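Local coordinates for acetylornithine aminotransferase (Aquifex aeolicus, PDB 2EH6), which catalyses, with pyridoxal 5'-phosphate as cofactor, the reversible transfer of an amino group from N(2)-acetyl-L-ornithine to 2-oxoglutarate in arginine biosynthesis, at residues Val80-Thr85 with Gly222-Tyr227; Asn160-Val165 with Ser196-Ile201; Gly299-Glu304 with His363-Ile368; Lys307-Gly312 with Val370-Leu375. All blocks are in the same frame, centred on the assembly; numbering follows the deposited sequence.

Contact 1 of 4, residues Val80-Thr85 with Gly222-Tyr227; sequences VKHFWT and GEFYAY
Tyr227 presents its hydroxyl to the turn formed by Phe83 and Trp84, and aromatic groups do most of the touching throughout this contact. The Tyr227 OH lies 3.1 Å from Phe83 CD1 and 3.4 Å from Trp84 CD1; it meets the indole at the edge, in its plane. With CG of Tyr227 set between its backbone N and carbonyl carbon (chi1 78°), the phenol is carried toward both neighbours and crosses each at about a right angle; the three side chains form an aromatic cluster in which Trp84 CD1 also sits over the centre of the Phe83 ring. A second pair lies further along: the His82 imidazole and the Phe224 ring lie obliquely to one another, centroids 4.2 Å apart and planes at 32°, with His82 CD2 3.6 Å from Phe224 CG. Between the two groups, Tyr225 brings the edge of its ring, at CE2, to within 3.7 Å of His82 O. One water joins the segments, donating to His82 O at 2.9 Å and lying 2.8 Å from Tyr227 OH.

Outside this shell, the backbone N-H groups of Ala226 and Tyr227 are held by the carboxylate of Glu213, a residue inferred to bind the cofactor. The chemistry implies a largely apolar joint between the end of helix 70-81 and the loop after strand 208-212, in which the water takes up His82 O and Tyr227 OH, and the carbonyls of Leu79 and Pro234 take up Tyr225 OH and Trp84 NE1.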
loop_
_atom_site.group_PDB
_atom_site.type_symbol
_atom_site.label_atom_id
_atom_site.label_comp_id
_atom_site.label_asym_id
_atom_site.label_seq_id
_atom_site.Cartn_x
_atom_site.Cartn_y
_atom_site.Cartn_z
ATOM N N VAL A 80 0.510 19.687 7.519
ATOM C CA VAL A 80 -0.627 20.509 7.922
ATOM C C VAL A 80 -0.284 21.998 7.828
ATOM O O VAL A 80 -1.135 22.816 7.479
ATOM C CB VAL A 80 -1.081 20.167 9.364
ATOM C CG1 VAL A 80 -2.248 21.062 9.773
ATOM C CG2 VAL A 80 -1.498 18.695 9.442
ATOM N N LYS A 81 0.966 22.340 8.129
ATOM C CA LYS A 81 1.420 23.729 8.073
ATOM C C LYS A 81 1.133 24.381 6.721
ATOM O O LYS A 81 0.882 25.584 6.646
ATOM C CB LYS A 81 2.922 23.804 8.363
ATOM C CG LYS A 81 3.490 25.211 8.289
ATOM C CD LYS A 81 5.004 25.229 8.464
ATOM C CE LYS A 81 5.716 24.528 7.316
ATOM N NZ LYS A 81 7.196 24.626 7.452
ATOM N N HIS A 82 1.174 23.593 5.653
ATOM C CA HIS A 82 0.920 24.126 4.320
ATOM C C HIS A 82 -0.536 24.013 3.889
ATOM O O HIS A 82 -0.911 24.534 2.841
ATOM C CB HIS A 82 1.798 23.427 3.282
ATOM C CG HIS A 82 3.219 23.896 3.271
ATOM N ND1 HIS A 82 4.097 23.644 4.304
ATOM C CD2 HIS A 82 3.919 24.587 2.341
ATOM C CE1 HIS A 82 5.278 24.155 4.008
ATOM N NE2 HIS A 82 5.198 24.733 2.822
ATOM N N PHE A 83 -1.352 23.328 4.684
ATOM C CA PHE A 83 -2.765 23.163 4.355
ATOM C C PHE A 83 -3.490 24.495 4.608
ATOM O O PHE A 83 -3.032 25.310 5.412
ATOM C CB PHE A 83 -3.371 22.040 5.206
ATOM C CG PHE A 83 -4.659 21.481 4.654
ATOM C CD1 PHE A 83 -4.727 21.014 3.344
ATOM C CD2 PHE A 83 -5.795 21.397 5.453
ATOM C CE1 PHE A 83 -5.903 20.469 2.833
ATOM C CE2 PHE A 83 -6.980 20.854 4.955
ATOM C CZ PHE A 83 -7.037 20.388 3.642
ATOM N N TRP A 84 -4.611 24.715 3.925
ATOM C CA TRP A 84 -5.347 25.969 4.071
ATOM C C TRP A 84 -5.993 26.191 5.439
ATOM O O TRP A 84 -6.300 27.323 5.802
ATOM C CB TRP A 84 -6.415 26.099 2.975
ATOM C CG TRP A 84 -7.524 25.096 3.058
ATOM C CD1 TRP A 84 -7.505 23.811 2.601
ATOM C CD2 TRP A 84 -8.813 25.291 3.656
ATOM N NE1 TRP A 84 -8.702 23.192 2.876
ATOM C CE2 TRP A 84 -9.523 24.077 3.523
ATOM C CE3 TRP A 84 -9.437 26.376 4.293
ATOM C CZ2 TRP A 84 -10.830 23.912 4.004
ATOM C CZ3 TRP A 84 -10.739 26.212 4.773
ATOM C CH2 TRP A 84 -11.420 24.988 4.624
ATOM N N THR A 85 -6.210 25.120 6.196
ATOM C CA THR A 85 -6.812 25.254 7.515
ATOM C C THR A 85 -6.260 24.187 8.451
ATOM O O THR A 85 -5.361 23.437 8.074
ATOM C CB THR A 85 -8.352 25.140 7.443
ATOM O OG1 THR A 85 -8.911 25.446 8.726
ATOM C CG2 THR A 85 -8.773 23.733 7.028
ATOM N N GLY A 222 4.535 23.536 -8.855
ATOM C CA GLY A 222 5.031 24.870 -8.547
ATOM C C GLY A 222 4.603 25.366 -7.177
ATOM O O GLY A 222 5.206 26.286 -6.625
ATOM N N GLU A 223 3.546 24.768 -6.639
ATOM C CA GLU A 223 3.044 25.111 -5.312
ATOM C C GLU A 223 3.094 23.818 -4.512
ATOM O O GLU A 223 3.040 22.735 -5.094
ATOM C CB GLU A 223 1.601 25.614 -5.385
ATOM C CG GLU A 223 1.424 26.959 -6.079
ATOM C CD GLU A 223 2.243 28.065 -5.436
ATOM O OE1 GLU A 223 2.339 28.089 -4.190
ATOM O OE2 GLU A 223 2.780 28.915 -6.177
ATOM N N PHE A 224 3.202 23.915 -3.191
ATOM C CA PHE A 224 3.265 22.708 -2.382
ATOM C C PHE A 224 2.101 21.782 -2.744
ATOM O O PHE A 224 2.306 20.602 -3.030
ATOM C CB PHE A 224 3.227 23.043 -0.897
ATOM C CG PHE A 224 3.749 21.939 -0.033
ATOM C CD1 PHE A 224 5.119 21.737 0.099
ATOM C CD2 PHE A 224 2.875 21.060 0.596
ATOM C CE1 PHE A 224 5.613 20.669 0.845
ATOM C CE2 PHE A 224 3.358 19.991 1.342
ATOM C CZ PHE A 224 4.729 19.794 1.467
ATOM N N TYR A 225 0.883 22.319 -2.717
ATOM C CA TYR A 225 -0.308 21.564 -3.101
ATOM C C TYR A 225 -0.858 22.276 -4.329
ATOM O O TYR A 225 -0.978 23.498 -4.330
ATOM C CB TYR A 225 -1.360 21.578 -1.993
ATOM C CG TYR A 225 -0.912 20.943 -0.703
ATOM C CD1 TYR A 225 -0.399 19.643 -0.679
ATOM C CD2 TYR A 225 -1.023 21.631 0.502
ATOM C CE1 TYR A 225 -0.011 19.047 0.511
ATOM C CE2 TYR A 225 -0.640 21.047 1.697
ATOM C CZ TYR A 225 -0.137 19.754 1.696
ATOM O OH TYR A 225 0.223 19.173 2.881
ATOM N N ALA A 226 -1.187 21.522 -5.371
ATOM C CA ALA A 226 -1.703 22.115 -6.600
ATOM C C ALA A 226 -2.998 22.907 -6.409
ATOM O O ALA A 226 -3.253 23.868 -7.136
ATOM C CB ALA A 226 -1.911 21.031 -7.652
ATOM N N TYR A 227 -3.818 22.514 -5.440
ATOM C CA TYR A 227 -5.081 23.220 -5.221
ATOM C C TYR A 227 -4.868 24.682 -4.833
ATOM O O TYR A 227 -5.772 25.503 -4.968
ATOM C CB TYR A 227 -5.925 22.509 -4.150
ATOM C CG TYR A 227 -5.513 22.746 -2.708
ATOM C CD1 TYR A 227 -5.743 23.977 -2.079
ATOM C CD2 TYR A 227 -4.907 21.734 -1.964
ATOM C CE1 TYR A 227 -5.378 24.187 -0.748
ATOM C CE2 TYR A 227 -4.538 21.933 -0.639
ATOM C CZ TYR A 227 -4.773 23.161 -0.034
ATOM O OH TYR A 227 -4.381 23.356 1.275
HETATM O O HOH W 1 -3.224 25.863 1.653
#

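Contact 2 of 4, residues Asn160-Val165 with Ser196-Ile201; sequences NDIDSV and SKLQEI
With chi1 at -155°, Ile162 swings CG1 and CD1 out toward helix 192-205, while chi1 of -66° with an extended chi2 sends Ile201 CD1 back to meet it. The two isoleucines thus reach each other tip to tip, CD1 to CD1, at 3.4 Å, a separation shorter than ordinary van der Waals contact and therefore somewhat doubtful in its exact value. Ile162 CD1 also rests 3.8 Å from Lys197 CB, so the root of the lysine chain, rather than its ammonium, flanks the isoleucine. Deeper in, Val165 CG1 lies 4.2 Å from Leu198 CD1, the two side chains crossing at about a right angle.

The start of the shorter helix is fixed by Asp161 at the N-cap. Its OD1 accepts from Ser164 N at 3.2 Å, the donor approaching from above the carboxylate plane, while Ser164 OG donates to Asp161 O at 2.6 Å.

Both Val165 and Leu198 also touch Ile176 of strand 173-178. Helix 162-166 connects strand 154-157 to that parallel strand, and helix 192-205 leads on to strand 208-212: successive beta-alpha-beta crossovers, with neighbouring helices packed on one sheet, typical of the large domain of fold-type I aminotransferases.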
loop_
_atom_site.group_PDB
_atom_site.type_symbol
_atom_site.label_atom_id
_atom_site.label_comp_id
_atom_site.label_asym_id
_atom_site.label_seq_id
_atom_site.Cartn_x
_atom_site.Cartn_y
_atom_site.Cartn_z
ATOM N N ASN A 160 -14.416 20.271 -16.452
ATOM C CA ASN A 160 -14.732 21.575 -17.028
ATOM C C ASN A 160 -16.146 21.650 -17.594
ATOM O O ASN A 160 -16.444 22.500 -18.431
ATOM C CB ASN A 160 -13.718 21.946 -18.111
ATOM C CG ASN A 160 -12.310 22.049 -17.568
ATOM O OD1 ASN A 160 -12.097 22.544 -16.460
ATOM N ND2 ASN A 160 -11.339 21.592 -18.346
ATOM N N ASP A 161 -17.006 20.751 -17.129
ATOM C CA ASP A 161 -18.401 20.700 -17.550
ATOM C C ASP A 161 -19.200 20.674 -16.255
ATOM O O ASP A 161 -19.554 19.608 -15.752
ATOM C CB ASP A 161 -18.668 19.426 -18.357
ATOM C CG ASP A 161 -20.082 19.362 -18.900
ATOM O OD1 ASP A 161 -20.944 20.120 -18.405
ATOM O OD2 ASP A 161 -20.334 18.546 -19.814
ATOM N N ILE A 162 -19.476 21.855 -15.714
ATOM C CA ILE A 162 -20.190 21.969 -14.452
ATOM C C ILE A 162 -21.608 21.404 -14.491
ATOM O O ILE A 162 -22.127 20.952 -13.473
ATOM C CB ILE A 162 -20.231 23.442 -13.979
ATOM C CG1 ILE A 162 -20.404 23.496 -12.461
ATOM C CG2 ILE A 162 -21.363 24.188 -14.668
ATOM C CD1 ILE A 162 -19.248 22.878 -11.698
ATOM N N ASP A 163 -22.230 21.422 -15.666
ATOM C CA ASP A 163 -23.583 20.902 -15.800
ATOM C C ASP A 163 -23.611 19.388 -15.627
ATOM O O ASP A 163 -24.574 18.842 -15.088
ATOM C CB ASP A 163 -24.185 21.292 -17.157
ATOM C CG ASP A 163 -24.491 22.783 -17.256
ATOM O OD1 ASP A 163 -25.121 23.324 -16.323
ATOM O OD2 ASP A 163 -24.108 23.412 -18.265
ATOM N N SER A 164 -22.555 18.711 -16.072
ATOM C CA SER A 164 -22.488 17.256 -15.942
ATOM C C SER A 164 -22.434 16.884 -14.466
ATOM O O SER A 164 -22.829 15.784 -14.080
ATOM C CB SER A 164 -21.254 16.692 -16.666
ATOM O OG SER A 164 -20.053 17.090 -16.031
ATOM N N VAL A 165 -21.942 17.806 -13.643
ATOM C CA VAL A 165 -21.859 17.573 -12.208
ATOM C C VAL A 165 -23.258 17.676 -11.591
ATOM O O VAL A 165 -23.655 16.833 -10.788
ATOM C CB VAL A 165 -20.922 18.598 -11.521
ATOM C CG1 VAL A 165 -20.849 18.322 -10.029
ATOM C CG2 VAL A 165 -19.532 18.527 -12.138
ATOM N N SER A 196 -13.756 26.886 -9.470
ATOM C CA SER A 196 -14.439 27.888 -8.663
ATOM C C SER A 196 -15.882 27.453 -8.435
ATOM O O SER A 196 -16.358 27.403 -7.303
ATOM C CB SER A 196 -14.420 29.240 -9.374
ATOM O OG SER A 196 -15.260 30.170 -8.712
ATOM N N LYS A 197 -16.569 27.129 -9.524
ATOM C CA LYS A 197 -17.955 26.697 -9.450
ATOM C C LYS A 197 -18.087 25.397 -8.674
ATOM O O LYS A 197 -19.035 25.221 -7.908
ATOM C CB LYS A 197 -18.530 26.518 -10.855
ATOM C CG LYS A 197 -18.644 27.809 -11.649
ATOM C CD LYS A 197 -19.183 27.536 -13.045
ATOM C CE LYS A 197 -19.269 28.809 -13.876
ATOM N NZ LYS A 197 -19.707 28.510 -15.268
ATOM N N LEU A 198 -17.138 24.485 -8.873
ATOM C CA LEU A 198 -17.168 23.203 -8.178
ATOM C C LEU A 198 -17.053 23.452 -6.681
ATOM O O LEU A 198 -17.739 22.818 -5.882
ATOM C CB LEU A 198 -16.020 22.304 -8.657
ATOM C CG LEU A 198 -16.077 20.828 -8.243
ATOM C CD1 LEU A 198 -17.348 20.194 -8.785
ATOM C CD2 LEU A 198 -14.854 20.088 -8.783
ATOM N N GLN A 199 -16.186 24.383 -6.303
ATOM C CA GLN A 199 -16.010 24.716 -4.896
ATOM C C GLN A 199 -17.337 25.271 -4.379
ATOM O O GLN A 199 -17.774 24.945 -3.274
ATOM C CB GLN A 199 -14.904 25.764 -4.735
ATOM C CG GLN A 199 -14.672 26.213 -3.300
ATOM C CD GLN A 199 -14.074 25.123 -2.433
ATOM O OE1 GLN A 199 -12.886 24.812 -2.537
ATOM N NE2 GLN A 199 -14.898 24.528 -1.577
ATOM N N GLU A 200 -17.970 26.106 -5.202
ATOM C CA GLU A 200 -19.253 26.728 -4.871
ATOM C C GLU A 200 -20.317 25.669 -4.627
ATOM O O GLU A 200 -21.027 25.702 -3.623
ATOM C CB GLU A 200 -19.702 27.638 -6.016
ATOM C CG GLU A 200 -21.072 28.264 -5.818
ATOM C CD GLU A 200 -21.605 28.909 -7.084
ATOM O OE1 GLU A 200 -21.826 28.179 -8.075
ATOM O OE2 GLU A 200 -21.800 30.145 -7.089
ATOM N N ILE A 201 -20.422 24.733 -5.563
ATOM C CA ILE A 201 -21.388 23.651 -5.471
ATOM C C ILE A 201 -21.250 22.889 -4.162
ATOM O O ILE A 201 -22.241 22.612 -3.487
ATOM C CB ILE A 201 -21.212 22.659 -6.635
ATOM C CG1 ILE A 201 -21.557 23.349 -7.955
ATOM C CG2 ILE A 201 -22.089 21.437 -6.417
ATOM C CD1 ILE A 201 -21.409 22.450 -9.166
#

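Contact 3 of 4, residues Gly299-Glu304 with His363-Ile368; sequences GNYFKE and HIDRAI
Phe302 offers a face to one isoleucine and an edge to another. Ile364 CD1 stands over the face in a CH-pi contact, 4.2 Å from the ring centroid and 26° off the normal, whereas Ile368 CD1 comes in at the edge, in the ring plane, 3.6 Å from CE1 of Phe302. The rings of Phe33 and Phe353 meet the same phenylalanine from the rest of the fold. Tyr301 has an acid at its edge: Asp365 OD1 lies in the plane of the phenol and accepts a hydrogen bond from Tyr301 OH at 2.6 Å, using the syn lone pair.

Ile364 is the residue that both aromatics share. Its CG2 is 3.6 Å from Phe302 CD1 and 3.8 Å from Tyr301 CD2, so this branch fits between the two consecutive rings.

These residues join two nearly parallel helices, 275-308 and 361-374, whose short segments cross at -19° with axes 10.2 Å apart. Segment 299-304, in the later part of the long helix 275-308, and helix 361-374 lie against the sheet that includes strands 320-324 and 350-353; Phe302 reaches Leu321 in the first of these and Phe353 in the second.

Tyr301 holds CG opposite its backbone N, chi1 -180°, which extends the phenol across to the neighbouring helix. The tyrosine-aspartate bond lies on the less buried side of the interface, and Phe302 and Ile364 on the buried one.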
loop_
_atom_site.group_PDB
_atom_site.type_symbol
_atom_site.label_atom_id
_atom_site.label_comp_id
_atom_site.label_asym_id
_atom_site.label_seq_id
_atom_site.Cartn_x
_atom_site.Cartn_y
_atom_site.Cartn_z
ATOM N N GLY A 299 10.155 25.285 -14.624
ATOM C CA GLY A 299 8.933 24.755 -15.201
ATOM C C GLY A 299 8.394 25.623 -16.322
ATOM O O GLY A 299 7.999 25.114 -17.373
ATOM N N ASN A 300 8.368 26.936 -16.104
ATOM C CA ASN A 300 7.876 27.858 -17.124
ATOM C C ASN A 300 8.819 27.849 -18.319
ATOM O O ASN A 300 8.386 27.915 -19.467
ATOM C CB ASN A 300 7.759 29.277 -16.560
ATOM C CG ASN A 300 6.760 29.367 -15.428
ATOM O OD1 ASN A 300 5.685 28.768 -15.489
ATOM N ND2 ASN A 300 7.103 30.124 -14.391
ATOM N N TYR A 301 10.114 27.766 -18.033
ATOM C CA TYR A 301 11.139 27.721 -19.070
ATOM C C TYR A 301 10.861 26.521 -19.975
ATOM O O TYR A 301 10.770 26.648 -21.196
ATOM C CB TYR A 301 12.516 27.560 -18.424
ATOM C CG TYR A 301 13.673 27.504 -19.397
ATOM C CD1 TYR A 301 14.128 28.657 -20.037
ATOM C CD2 TYR A 301 14.325 26.300 -19.663
ATOM C CE1 TYR A 301 15.209 28.614 -20.916
ATOM C CE2 TYR A 301 15.405 26.246 -20.542
ATOM C CZ TYR A 301 15.841 27.406 -21.163
ATOM O OH TYR A 301 16.908 27.364 -22.031
ATOM N N PHE A 302 10.722 25.356 -19.353
ATOM C CA PHE A 302 10.462 24.108 -20.061
ATOM C C PHE A 302 9.182 24.189 -20.895
ATOM O O PHE A 302 9.173 23.819 -22.068
ATOM C CB PHE A 302 10.384 22.962 -19.037
ATOM C CG PHE A 302 10.237 21.585 -19.641
ATOM C CD1 PHE A 302 10.600 21.327 -20.959
ATOM C CD2 PHE A 302 9.781 20.528 -18.861
ATOM C CE1 PHE A 302 10.510 20.033 -21.487
ATOM C CE2 PHE A 302 9.691 19.235 -19.382
ATOM C CZ PHE A 302 10.055 18.990 -20.693
ATOM N N LYS A 303 8.102 24.683 -20.297
ATOM C CA LYS A 303 6.839 24.792 -21.016
ATOM C C LYS A 303 6.999 25.648 -22.273
ATOM O O LYS A 303 6.514 25.286 -23.349
ATOM C CB LYS A 303 5.755 25.383 -20.106
ATOM C CG LYS A 303 4.345 25.284 -20.676
ATOM C CD LYS A 303 3.295 25.705 -19.652
ATOM C CE LYS A 303 1.884 25.512 -20.193
ATOM N NZ LYS A 303 0.841 25.904 -19.199
ATOM N N GLU A 304 7.692 26.774 -22.146
ATOM C CA GLU A 304 7.897 27.649 -23.293
ATOM C C GLU A 304 8.696 26.978 -24.406
ATOM O O GLU A 304 8.376 27.135 -25.585
ATOM C CB GLU A 304 8.590 28.944 -22.861
ATOM C CG GLU A 304 7.695 29.853 -22.034
ATOM C CD GLU A 304 6.345 30.098 -22.700
ATOM O OE1 GLU A 304 6.322 30.611 -23.843
ATOM O OE2 GLU A 304 5.309 29.773 -22.079
ATOM N N HIS A 363 19.599 21.053 -18.134
ATOM C CA HIS A 363 19.037 19.717 -18.340
ATOM C C HIS A 363 17.822 19.795 -19.257
ATOM O O HIS A 363 17.629 18.946 -20.130
ATOM C CB HIS A 363 18.626 19.114 -16.998
ATOM C CG HIS A 363 19.771 18.885 -16.062
ATOM N ND1 HIS A 363 19.621 18.881 -14.689
ATOM C CD2 HIS A 363 21.076 18.618 -16.300
ATOM C CE1 HIS A 363 20.785 18.621 -14.123
ATOM N NE2 HIS A 363 21.685 18.456 -15.078
ATOM N N ILE A 364 17.001 20.819 -19.050
ATOM C CA ILE A 364 15.817 21.022 -19.872
ATOM C C ILE A 364 16.240 21.152 -21.335
ATOM O O ILE A 364 15.635 20.548 -22.220
ATOM C CB ILE A 364 15.051 22.302 -19.449
ATOM C CG1 ILE A 364 14.523 22.154 -18.018
ATOM C CG2 ILE A 364 13.907 22.573 -20.417
ATOM C CD1 ILE A 364 13.567 20.985 -17.809
ATOM N N ASP A 365 17.286 21.933 -21.584
ATOM C CA ASP A 365 17.774 22.127 -22.947
ATOM C C ASP A 365 18.160 20.803 -23.587
ATOM O O ASP A 365 17.870 20.559 -24.759
ATOM C CB ASP A 365 18.979 23.074 -22.963
ATOM C CG ASP A 365 18.614 24.482 -22.547
ATOM O OD1 ASP A 365 17.454 24.884 -22.780
ATOM O OD2 ASP A 365 19.487 25.190 -21.997
ATOM N N ARG A 366 18.815 19.954 -22.806
ATOM C CA ARG A 366 19.243 18.642 -23.269
ATOM C C ARG A 366 18.037 17.849 -23.757
ATOM O O ARG A 366 18.051 17.286 -24.854
ATOM C CB ARG A 366 19.922 17.888 -22.124
ATOM C CG ARG A 366 21.141 18.590 -21.551
ATOM C CD ARG A 366 22.381 18.274 -22.360
ATOM N NE ARG A 366 22.695 16.848 -22.305
ATOM C CZ ARG A 366 23.697 16.272 -22.963
ATOM N NH1 ARG A 366 24.496 16.998 -23.736
ATOM N NH2 ARG A 366 23.900 14.966 -22.847
ATOM N N ALA A 367 16.992 17.808 -22.934
ATOM C CA ALA A 367 15.776 17.078 -23.279
ATOM C C ALA A 367 15.095 17.685 -24.504
ATOM O O ALA A 367 14.627 16.964 -25.386
ATOM C CB ALA A 367 14.816 17.075 -22.097
ATOM N N ILE A 368 15.038 19.012 -24.554
ATOM C CA ILE A 368 14.416 19.694 -25.681
ATOM C C ILE A 368 15.126 19.340 -26.988
ATOM O O ILE A 368 14.479 19.089 -27.998
ATOM C CB ILE A 368 14.436 21.223 -25.484
ATOM C CG1 ILE A 368 13.495 21.608 -24.338
ATOM C CG2 ILE A 368 14.038 21.928 -26.777
ATOM C CD1 ILE A 368 12.033 21.223 -24.570
#

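Contact 4 of 4, residues Lys307-Gly312 with Val370-Leu375; sequences KELGKG and VLREIL
Leu309 fills the close-packed half of this contact, dividing its two methyls among Leu371 and Arg372 of the last helix and the C-terminal Leu375. Its CD1 lies 3.9 Å from Leu371 CB and equally 3.9 Å from Leu375 CD1, while CD2 of Leu309 rests 3.9 Å from Arg372 CB. Leu371 and Leu375 continue this apolar layer inward, onto Phe353 and Leu351 of strand 350-353.

The outer half is polar and exposed. Past Gly310, which leaves the helix with a positive phi of 62°, Lys311 turns back over the chain terminus. Bends at chi2 (-62°) and chi4 (62°) lay its methylenes alongside Leu375, CG 3.8 Å from Leu375 CB, and return NZ to the C-terminal carboxylate. There Lys311 NZ forms a salt bridge with Leu375 OXT, modelled at 2.5 Å, a length short enough to be doubtful. The same ammonium donates to a water at 2.8 Å, and this water in turn donates to Arg372 O at 2.7 Å, so that one lysine reaches both the terminal carboxylate and a carbonyl near the helix end.

What follows is a leucine-packed joint between helix ends with an ion pair on its solvent side; the ammonium probably offsets the negative charge of the chain terminus.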
loop_
_atom_site.group_PDB
_atom_site.type_symbol
_atom_site.label_atom_id
_atom_site.label_comp_id
_atom_site.label_asym_id
_atom_site.label_seq_id
_atom_site.Cartn_x
_atom_site.Cartn_y
_atom_site.Cartn_z
ATOM N N LYS A 307 6.554 24.613 -26.296
ATOM C CA LYS A 307 5.687 25.330 -27.228
ATOM C C LYS A 307 6.483 25.696 -28.476
ATOM O O LYS A 307 5.967 25.650 -29.593
ATOM C CB LYS A 307 5.144 26.608 -26.584
ATOM C CG LYS A 307 4.083 26.388 -25.520
ATOM C CD LYS A 307 3.710 27.704 -24.843
ATOM C CE LYS A 307 2.610 27.502 -23.809
ATOM N NZ LYS A 307 2.377 28.723 -22.985
ATOM N N GLU A 308 7.748 26.054 -28.273
ATOM C CA GLU A 308 8.634 26.444 -29.363
ATOM C C GLU A 308 8.869 25.356 -30.403
ATOM O O GLU A 308 9.135 25.656 -31.567
ATOM C CB GLU A 308 9.974 26.908 -28.797
ATOM C CG GLU A 308 9.985 28.359 -28.353
ATOM C CD GLU A 308 11.216 28.705 -27.541
ATOM O OE1 GLU A 308 12.315 28.211 -27.877
ATOM O OE2 GLU A 308 11.085 29.480 -26.571
ATOM N N LEU A 309 8.776 24.099 -29.988
ATOM C CA LEU A 309 8.978 22.993 -30.915
ATOM C C LEU A 309 7.914 23.016 -32.010
ATOM O O LEU A 309 8.143 22.542 -33.124
ATOM C CB LEU A 309 8.919 21.658 -30.168
ATOM C CG LEU A 309 10.004 21.412 -29.112
ATOM C CD1 LEU A 309 9.694 20.125 -28.361
ATOM C CD2 LEU A 309 11.373 21.330 -29.778
ATOM N N GLY A 310 6.751 23.570 -31.682
ATOM C CA GLY A 310 5.664 23.646 -32.640
ATOM C C GLY A 310 5.187 22.279 -33.086
ATOM O O GLY A 310 4.781 22.100 -34.234
ATOM N N LYS A 311 5.227 21.309 -32.179
ATOM C CA LYS A 311 4.798 19.957 -32.507
ATOM C C LYS A 311 3.525 19.510 -31.797
ATOM O O LYS A 311 3.195 18.324 -31.791
ATOM C CB LYS A 311 5.929 18.966 -32.220
ATOM C CG LYS A 311 7.061 19.028 -33.234
ATOM C CD LYS A 311 6.559 18.660 -34.623
ATOM C CE LYS A 311 7.621 18.891 -35.691
ATOM N NZ LYS A 311 8.830 18.054 -35.470
ATOM N N GLY A 312 2.803 20.456 -31.206
ATOM C CA GLY A 312 1.573 20.098 -30.526
ATOM C C GLY A 312 1.143 21.052 -29.429
ATOM O O GLY A 312 1.807 22.053 -29.160
ATOM N N VAL A 370 16.750 16.624 -27.797
ATOM C CA VAL A 370 16.367 15.272 -28.186
ATOM C C VAL A 370 14.964 15.267 -28.785
ATOM O O VAL A 370 14.705 14.601 -29.788
ATOM C CB VAL A 370 16.397 14.318 -26.978
ATOM C CG1 VAL A 370 15.767 12.984 -27.350
ATOM C CG2 VAL A 370 17.834 14.116 -26.518
ATOM N N LEU A 371 14.059 16.010 -28.159
ATOM C CA LEU A 371 12.685 16.099 -28.637
ATOM C C LEU A 371 12.636 16.718 -30.030
ATOM O O LEU A 371 11.908 16.249 -30.907
ATOM C CB LEU A 371 11.848 16.932 -27.664
ATOM C CG LEU A 371 11.594 16.280 -26.305
ATOM C CD1 LEU A 371 10.860 17.254 -25.393
ATOM C CD2 LEU A 371 10.781 15.014 -26.499
ATOM N N ARG A 372 13.414 17.778 -30.228
ATOM C CA ARG A 372 13.457 18.454 -31.517
ATOM C C ARG A 372 13.906 17.474 -32.599
ATOM O O ARG A 372 13.391 17.487 -33.717
ATOM C CB ARG A 372 14.421 19.647 -31.458
ATOM C CG ARG A 372 14.470 20.489 -32.735
ATOM C CD ARG A 372 15.314 21.741 -32.538
ATOM N NE ARG A 372 15.210 22.690 -33.652
ATOM C CZ ARG A 372 15.844 22.575 -34.817
ATOM N NH1 ARG A 372 16.647 21.544 -35.051
ATOM N NH2 ARG A 372 15.686 23.505 -35.753
ATOM N N GLU A 373 14.858 16.612 -32.258
ATOM C CA GLU A 373 15.376 15.643 -33.215
ATOM C C GLU A 373 14.479 14.439 -33.499
ATOM O O GLU A 373 14.615 13.809 -34.548
ATOM C CB GLU A 373 16.755 15.145 -32.768
ATOM C CG GLU A 373 17.847 16.201 -32.827
ATOM C CD GLU A 373 18.010 16.802 -34.221
ATOM O OE1 GLU A 373 18.304 16.043 -35.171
ATOM O OE2 GLU A 373 17.843 18.034 -34.364
ATOM N N ILE A 374 13.561 14.116 -32.593
ATOM C CA ILE A 374 12.699 12.955 -32.808
ATOM C C ILE A 374 11.254 13.257 -33.192
ATOM O O ILE A 374 10.629 12.487 -33.918
ATOM C CB ILE A 374 12.673 12.028 -31.563
ATOM C CG1 ILE A 374 11.964 12.722 -30.401
ATOM C CG2 ILE A 374 14.095 11.642 -31.174
ATOM C CD1 ILE A 374 11.820 11.848 -29.164
ATOM N N LEU A 375 10.723 14.373 -32.712
ATOM C CA LEU A 375 9.343 14.730 -33.003
ATOM C C LEU A 375 9.060 15.046 -34.467
ATOM O O LEU A 375 8.023 14.556 -34.966
ATOM C CB LEU A 375 8.912 15.902 -32.123
ATOM C CG LEU A 375 8.857 15.553 -30.635
ATOM C CD1 LEU A 375 8.443 16.775 -29.842
ATOM C CD2 LEU A 375 7.881 14.407 -30.412
ATOM O OXT LEU A 375 9.852 15.783 -35.091
HETATM O O HOH W 2 11.112 18.856 -34.152
#

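Contact 2 lies wholly within the span of chain bounded by contact 1, and both belong to the part of the fold built on the sheet running from strand 87-92 to strand 154-157; their centres are about 22 Å apart. Contacts 3 and 4 come later and interlock along the chain, joining helix 275-308 to helix 361-374 at successive levels, with centres about 11 Å apart and direct packing of Ile368 CG2 on Leu309 CD2 at 4.1 Å. They lie against the other seven-stranded sheet, about 25 Å (contact 3) and 33 Å (contact 4) from contact 1, centre to centre. Helix 275-308, which also touches contact 1, thus links the cofactor-binding region to the C-terminal part.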